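Local structure of putative peptidyl-prolyl cis-trans isomerase Cbf2 (Campylobacter jejuni, 3RFW) at residues D53-Q57 / N58-D62; V78-Y81 / Q82-L86. The protein is a SurA-like chaperone of Campylobacter jejuni that probably catalyses the cis-trans isomerisation of peptidyl-proline bonds. One frame throughout, in Å; residues are numbered along the deposited sequence.

Interaction 1. Residues D53-Q57 / N58-D62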
ATOM      1  N   ASP A  53      14.393 -36.646  -4.055  1.00 35.27           N
ATOM      2  CA  ASP A  53      14.880 -36.800  -2.708  1.00 35.04           C
ATOM      3  C   ASP A  53      13.760 -36.880  -1.652  1.00 36.20           C
ATOM      4  O   ASP A  53      13.847 -37.672  -0.689  1.00 34.94           O
ATOM      5  CB  ASP A  53      15.913 -35.743  -2.358  1.00 34.92           C
ATOM      6  CG  ASP A  53      16.840 -36.200  -1.249  1.00 34.56           C
ATOM      7  OD1 ASP A  53      17.000 -35.473  -0.258  1.00 36.74           O
ATOM      8  OD2 ASP A  53      17.295 -37.354  -1.314  1.00 39.82           O
ATOM      9  N   ALA A  54      12.710 -36.079  -1.849  1.00 33.33           N
ATOM     10  CA  ALA A  54      11.558 -36.087  -0.948  1.00 35.19           C
ATOM     11  C   ALA A  54      10.893 -37.476  -0.914  1.00 36.87           C
ATOM     12  O   ALA A  54      10.523 -37.978   0.143  1.00 35.12           O
ATOM     13  CB  ALA A  54      10.558 -35.006  -1.399  1.00 36.28           C
ATOM     14  N   LYS A  55      10.756 -38.098  -2.081  1.00 38.34           N
ATOM     15  CA  LYS A  55      10.179 -39.434  -2.158  1.00 42.08           C
ATOM     16  C   LYS A  55      11.083 -40.472  -1.491  1.00 44.67           C
ATOM     17  O   LYS A  55      10.614 -41.331  -0.765  1.00 46.30           O
ATOM     18  CB  LYS A  55       9.923 -39.821  -3.613  1.00 41.32           C
ATOM     19  CG  LYS A  55       8.544 -39.378  -4.120  1.00 45.43           C
ATOM     20  CD  LYS A  55       8.507 -39.207  -5.647  1.00 50.00           C
ATOM     21  CE  LYS A  55       7.797 -37.909  -5.994  1.00 51.52           C
ATOM     22  NZ  LYS A  55       7.354 -37.822  -7.409  1.00 51.54           N
ATOM     23  N   LYS A  56      12.390 -40.346  -1.713  1.00 45.36           N
ATOM     24  CA  LYS A  56      13.396 -41.155  -1.037  1.00 44.98           C
ATOM     25  C   LYS A  56      13.265 -41.042   0.486  1.00 43.53           C
ATOM     26  O   LYS A  56      13.537 -41.987   1.219  1.00 42.43           O
ATOM     27  CB  LYS A  56      14.773 -40.672  -1.487  1.00 46.49           C
ATOM     28  CG  LYS A  56      15.783 -41.731  -1.779  1.00 54.78           C
ATOM     29  CD  LYS A  56      16.738 -41.284  -2.900  1.00 63.29           C
ATOM     30  CE  LYS A  56      18.176 -41.690  -2.594  1.00 70.48           C
ATOM     31  NZ  LYS A  56      19.133 -41.159  -3.611  1.00 70.67           N
ATOM     32  N   GLN A  57      12.869 -39.873   0.969  1.00 41.84           N
ATOM     33  CA  GLN A  57      12.662 -39.700   2.390  1.00 41.85           C
ATOM     34  C   GLN A  57      11.213 -39.993   2.768  1.00 42.32           C
ATOM     35  O   GLN A  57      10.801 -39.651   3.863  1.00 41.30           O
ATOM     36  CB  GLN A  57      13.060 -38.283   2.827  1.00 43.17           C
ATOM     37  CG  GLN A  57      14.560 -38.000   2.685  1.00 49.73           C
ATOM     38  CD  GLN A  57      14.948 -36.601   3.110  1.00 57.03           C
ATOM     39  OE1 GLN A  57      14.390 -36.049   4.060  1.00 61.61           O
ATOM     40  NE2 GLN A  57      15.893 -36.005   2.389  1.00 57.65           N
ATOM     41  N   ASN A  58      10.449 -40.594   1.845  1.00 41.77           N
ATOM     42  CA  ASN A  58       9.027 -40.931   2.059  1.00 45.28           C
ATOM     43  C   ASN A  58       8.080 -39.800   2.524  1.00 44.63           C
ATOM     44  O   ASN A  58       7.129 -40.038   3.301  1.00 41.85           O
ATOM     45  CB  ASN A  58       8.885 -42.175   2.963  1.00 47.95           C
ATOM     46  CG  ASN A  58       9.098 -43.475   2.195  1.00 53.36           C
ATOM     47  OD1 ASN A  58       8.286 -43.840   1.350  1.00 62.77           O
ATOM     48  ND2 ASN A  58      10.256 -44.102   2.393  1.00 57.46           N
ATOM     49  N   LEU A  59       8.301 -38.587   2.012  1.00 42.87           N
ATOM     50  CA  LEU A  59       7.550 -37.420   2.474  1.00 40.72           C
ATOM     51  C   LEU A  59       6.116 -37.389   1.933  1.00 39.23           C
ATOM     52  O   LEU A  59       5.250 -36.750   2.518  1.00 40.30           O
ATOM     53  CB  LEU A  59       8.290 -36.137   2.104  1.00 41.20           C
ATOM     54  CG  LEU A  59       9.254 -35.567   3.143  1.00 43.89           C
ATOM     55  CD1 LEU A  59       9.948 -36.609   3.944  1.00 49.15           C
ATOM     56  CD2 LEU A  59      10.246 -34.624   2.503  1.00 42.53           C
ATOM     57  N   GLU A  60       5.846 -38.145   0.876  1.00 37.85           N
ATOM     58  CA  GLU A  60       4.461 -38.364   0.439  1.00 41.40           C
ATOM     59  C   GLU A  60       3.525 -39.058   1.456  1.00 41.96           C
ATOM     60  O   GLU A  60       2.296 -38.986   1.301  1.00 42.17           O
ATOM     61  CB  GLU A  60       4.416 -39.138  -0.860  1.00 41.49           C
ATOM     62  CG  GLU A  60       4.954 -38.385  -2.034  1.00 47.63           C
ATOM     63  CD  GLU A  60       5.102 -39.277  -3.239  1.00 50.88           C
ATOM     64  OE1 GLU A  60       5.678 -40.362  -3.088  1.00 55.85           O
ATOM     65  OE2 GLU A  60       4.646 -38.892  -4.332  1.00 56.35           O
ATOM     66  N   LYS A  61       4.080 -39.701   2.487  1.00 39.57           N
ATOM     67  CA  LYS A  61       3.245 -40.238   3.559  1.00 44.00           C
ATOM     68  C   LYS A  61       3.163 -39.284   4.737  1.00 45.41           C
ATOM     69  O   LYS A  61       2.430 -39.522   5.701  1.00 46.38           O
ATOM     70  CB  LYS A  61       3.719 -41.622   4.004  1.00 44.14           C
ATOM     71  CG  LYS A  61       4.096 -42.532   2.827  1.00 49.02           C
ATOM     72  N   ASP A  62       3.890 -38.179   4.649  1.00 45.42           N
ATOM     73  CA  ASP A  62       3.845 -37.199   5.722  1.00 46.48           C
ATOM     74  C   ASP A  62       2.489 -36.516   5.710  1.00 46.33           C
ATOM     75  O   ASP A  62       1.974 -36.172   4.650  1.00 44.09           O
ATOM     76  CB  ASP A  62       4.960 -36.180   5.556  1.00 47.53           C
ATOM     77  CG  ASP A  62       5.197 -35.374   6.809  1.00 52.63           C
ATOM     78  OD1 ASP A  62       6.223 -35.614   7.483  1.00 59.38           O
ATOM     79  OD2 ASP A  62       4.403 -34.458   7.090  1.00 52.42           O
TER
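Leu59 N donates to Ala54 O over 3.0 Å in a nearly straight bond (168°), and just inside this closure Asn58 N reaches Lys55 O at 2.7 Å. Together they make a Schellman motif, with Asn58 as its C-prime residue: its positive phi (53°) turns the chain back so that both amides face carbonyls of the last helical turn.

Outside the motif, Glu60 crosses Lys55 at a slant and lays its carboxylate against the aliphatic part of that chain, Glu60 OE1 being 3.2 Å from Lys55 CG. The first torsion of Glu60 (chi1 -67°) sets its CG beside the backbone N, and the extended chain beyond carries the carboxylate to the lysine. The opposite charges come close without forming a salt bridge, Lys55 NZ lying 4.2 Å from Glu60 OE2, and probably attract each other at this longer range. Leu59 spreads its two methyls: Leu59 CD2 is 3.9 Å from Ala54 CB, whereas Leu59 CD1 is 3.2 Å from Gln57 O and near Gln57 CB as well.

The reversal ends helix 34-56, and a short 3-10 segment leads on to helix 63-86, where Asp62 is the N-cap and bonds Leu64 N through OD2. Helix 63-86 of the second subunit packs here, its Leu77 against Ala54 and Lys55 and its Tyr81 against Gln57.

Interaction 2. Residues V78-Y81 / Q82-L86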
ATOM      1  N   VAL A  78     -13.432 -27.347  -7.206  1.00 31.03           N
ATOM      2  CA  VAL A  78     -14.440 -26.325  -6.961  1.00 28.59           C
ATOM      3  C   VAL A  78     -14.167 -25.132  -7.868  1.00 29.77           C
ATOM      4  O   VAL A  78     -15.076 -24.584  -8.466  1.00 31.50           O
ATOM      5  CB  VAL A  78     -14.464 -25.902  -5.490  1.00 27.81           C
ATOM      6  CG1 VAL A  78     -15.251 -24.574  -5.300  1.00 28.92           C
ATOM      7  CG2 VAL A  78     -15.064 -26.979  -4.646  1.00 31.47           C
ATOM      8  N   ASN A  79     -12.895 -24.808  -8.064  1.00 31.54           N
ATOM      9  CA  ASN A  79     -12.521 -23.670  -8.883  1.00 30.83           C
ATOM     10  C   ASN A  79     -12.774 -23.935 -10.355  1.00 33.33           C
ATOM     11  O   ASN A  79     -13.220 -23.059 -11.084  1.00 37.79           O
ATOM     12  CB  ASN A  79     -11.052 -23.346  -8.662  1.00 32.53           C
ATOM     13  CG  ASN A  79     -10.639 -22.064  -9.328  1.00 37.42           C
ATOM     14  OD1 ASN A  79     -10.118 -22.074 -10.439  1.00 44.87           O
ATOM     15  ND2 ASN A  79     -10.939 -20.938  -8.686  1.00 40.22           N
ATOM     16  N   VAL A  80     -12.475 -25.145 -10.810  1.00 32.09           N
ATOM     17  CA  VAL A  80     -12.774 -25.518 -12.185  1.00 32.61           C
ATOM     18  C   VAL A  80     -14.300 -25.458 -12.425  1.00 32.53           C
ATOM     19  O   VAL A  80     -14.742 -24.948 -13.420  1.00 30.52           O
ATOM     20  CB  VAL A  80     -12.238 -26.944 -12.509  1.00 34.34           C
ATOM     21  CG1 VAL A  80     -12.719 -27.386 -13.899  1.00 33.44           C
ATOM     22  CG2 VAL A  80     -10.640 -26.990 -12.395  1.00 35.17           C
ATOM     23  N   TYR A  81     -15.085 -25.934 -11.466  1.00 31.85           N
ATOM     24  CA  TYR A  81     -16.545 -25.835 -11.524  1.00 32.09           C
ATOM     25  C   TYR A  81     -17.004 -24.384 -11.692  1.00 35.14           C
ATOM     26  O   TYR A  81     -17.795 -24.106 -12.570  1.00 37.05           O
ATOM     27  CB  TYR A  81     -17.145 -26.433 -10.255  1.00 31.20           C
ATOM     28  CG  TYR A  81     -18.652 -26.608 -10.256  1.00 35.93           C
ATOM     29  CD1 TYR A  81     -19.490 -25.672  -9.639  1.00 28.31           C
ATOM     30  CD2 TYR A  81     -19.241 -27.733 -10.836  1.00 34.46           C
ATOM     31  CE1 TYR A  81     -20.889 -25.861  -9.613  1.00 34.57           C
ATOM     32  CE2 TYR A  81     -20.622 -27.919 -10.821  1.00 37.82           C
ATOM     33  CZ  TYR A  81     -21.433 -27.006 -10.169  1.00 36.72           C
ATOM     34  OH  TYR A  81     -22.794 -27.208 -10.177  1.00 41.33           O
ATOM     35  N   GLN A  82     -16.472 -23.458 -10.891  1.00 34.53           N
ATOM     36  CA  GLN A  82     -16.943 -22.084 -10.916  1.00 35.04           C
ATOM     37  C   GLN A  82     -16.411 -21.357 -12.126  1.00 38.69           C
ATOM     38  O   GLN A  82     -17.106 -20.499 -12.713  1.00 40.53           O
ATOM     39  CB  GLN A  82     -16.578 -21.365  -9.614  1.00 36.18           C
ATOM     40  CG  GLN A  82     -17.060 -22.130  -8.398  1.00 34.85           C
ATOM     41  CD  GLN A  82     -16.522 -21.571  -7.112  1.00 49.05           C
ATOM     42  OE1 GLN A  82     -15.410 -21.053  -7.082  1.00 54.05           O
ATOM     43  NE2 GLN A  82     -17.321 -21.635  -6.044  1.00 46.67           N
ATOM     44  N   GLU A  83     -15.266 -21.826 -12.611  1.00 38.84           N
ATOM     45  CA  GLU A  83     -14.723 -21.365 -13.889  1.00 41.87           C
ATOM     46  C   GLU A  83     -15.531 -21.765 -15.128  1.00 40.53           C
ATOM     47  O   GLU A  83     -15.692 -20.951 -16.027  1.00 42.21           O
ATOM     48  CB  GLU A  83     -13.265 -21.813 -14.055  1.00 43.72           C
ATOM     49  CG  GLU A  83     -12.255 -20.824 -13.504  1.00 56.13           C
ATOM     50  CD  GLU A  83     -11.513 -20.078 -14.620  1.00 69.34           C
ATOM     51  OE1 GLU A  83     -11.759 -18.850 -14.783  1.00 63.42           O
ATOM     52  OE2 GLU A  83     -10.712 -20.740 -15.346  1.00 68.12           O
ATOM     53  N   LYS A  84     -16.037 -22.998 -15.198  1.00 38.73           N
ATOM     54  CA  LYS A  84     -16.990 -23.324 -16.256  1.00 41.97           C
ATOM     55  C   LYS A  84     -18.241 -22.412 -16.196  1.00 43.87           C
ATOM     56  O   LYS A  84     -18.722 -21.943 -17.219  1.00 42.76           O
ATOM     57  CB  LYS A  84     -17.414 -24.792 -16.227  1.00 42.36           C
ATOM     58  CG  LYS A  84     -16.265 -25.797 -16.205  1.00 43.17           C
ATOM     59  CD  LYS A  84     -15.524 -25.789 -17.514  1.00 47.06           C
ATOM     60  CE  LYS A  84     -14.748 -27.084 -17.664  1.00 48.84           C
ATOM     61  NZ  LYS A  84     -14.125 -27.168 -19.008  1.00 51.00           N
ATOM     62  N   ILE A  85     -18.725 -22.117 -14.993  1.00 44.00           N
ATOM     63  CA  ILE A  85     -19.830 -21.166 -14.849  1.00 43.73           C
ATOM     64  C   ILE A  85     -19.447 -19.761 -15.308  1.00 43.15           C
ATOM     65  O   ILE A  85     -20.128 -19.174 -16.129  1.00 43.21           O
ATOM     66  CB  ILE A  85     -20.371 -21.165 -13.430  1.00 42.44           C
ATOM     67  CG1 ILE A  85     -20.980 -22.534 -13.133  1.00 44.14           C
ATOM     68  CG2 ILE A  85     -21.403 -20.049 -13.245  1.00 46.41           C
ATOM     69  CD1 ILE A  85     -21.370 -22.732 -11.686  1.00 39.31           C
ATOM     70  N   LEU A  86     -18.303 -19.260 -14.857  1.00 45.92           N
ATOM     71  CA  LEU A  86     -17.818 -17.958 -15.331  1.00 47.66           C
ATOM     72  C   LEU A  86     -17.761 -17.867 -16.863  1.00 49.39           C
ATOM     73  O   LEU A  86     -18.074 -16.824 -17.442  1.00 49.14           O
ATOM     74  CB  LEU A  86     -16.464 -17.596 -14.717  1.00 46.25           C
ATOM     75  CG  LEU A  86     -15.939 -16.193 -15.039  1.00 50.69           C
ATOM     76  CD1 LEU A  86     -16.909 -15.082 -14.530  1.00 43.70           C
ATOM     77  CD2 LEU A  86     -14.532 -16.014 -14.470  1.00 48.68           C
TER
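Asn79 O accepts Glu83 N at 2.8 Å, one of five successive i to i+4 bonds that carry the helix through residues 78-86. The next, from Lys84 N to Val80 O (2.9 Å), is close to straight at 164°, whereas Ile85 N lies 3.3 Å from Tyr81 O.

Side chains one turn apart follow the same spacing. Gln82 runs out beside Val78, both pointing the same way, and Gln82 NE2 lies 3.7 Å from Val78 CG1. The first torsion of Gln82 (chi1 -53°) sets its CG beside the backbone N and 3.2 Å from Val78 O. Asn79 and Glu83 are likewise side by side, touching through Asn79 OD1 and Glu83 CG at 3.9 Å. Tyr81 and Ile85 instead cross at a slant, with methyl CD1 of Ile85 3.8 Å from Tyr81 CE1; both side chains also touch helix 216-246, at Lys239 and Val235 respectively.

Carbon-rich packing thus occurs both within the chain and against the second subunit, where Val78 meets Leu51 and Tyr81 meets Ile50 of that chain. Polar ties to the second subunit are added by the hydrogen bond of Tyr81 OH to its Asp53 and the salt bridge of Lys84 NZ with its Asp62.

Interaction 1 comes first along the chain, closing helix 34-56 and leading into helix 63-86; interaction 2 occupies the last turns of that second helix. Their centres are 32 Å apart and their nearest atoms about 21 Å, so within one chain they do not touch. Across the dimer they do meet: Asp53 and Asp62 of residues 53-62 bond Tyr81 and Lys84 of the other subunit's residues 78-86, and the same pairs occur with the subunits exchanged. A helix end and the far part of the following helix are thereby joined through the partner chain. Both contacts involve helices 34-56 and 63-86, which pair with the partner subunit in this SurA-like chaperone.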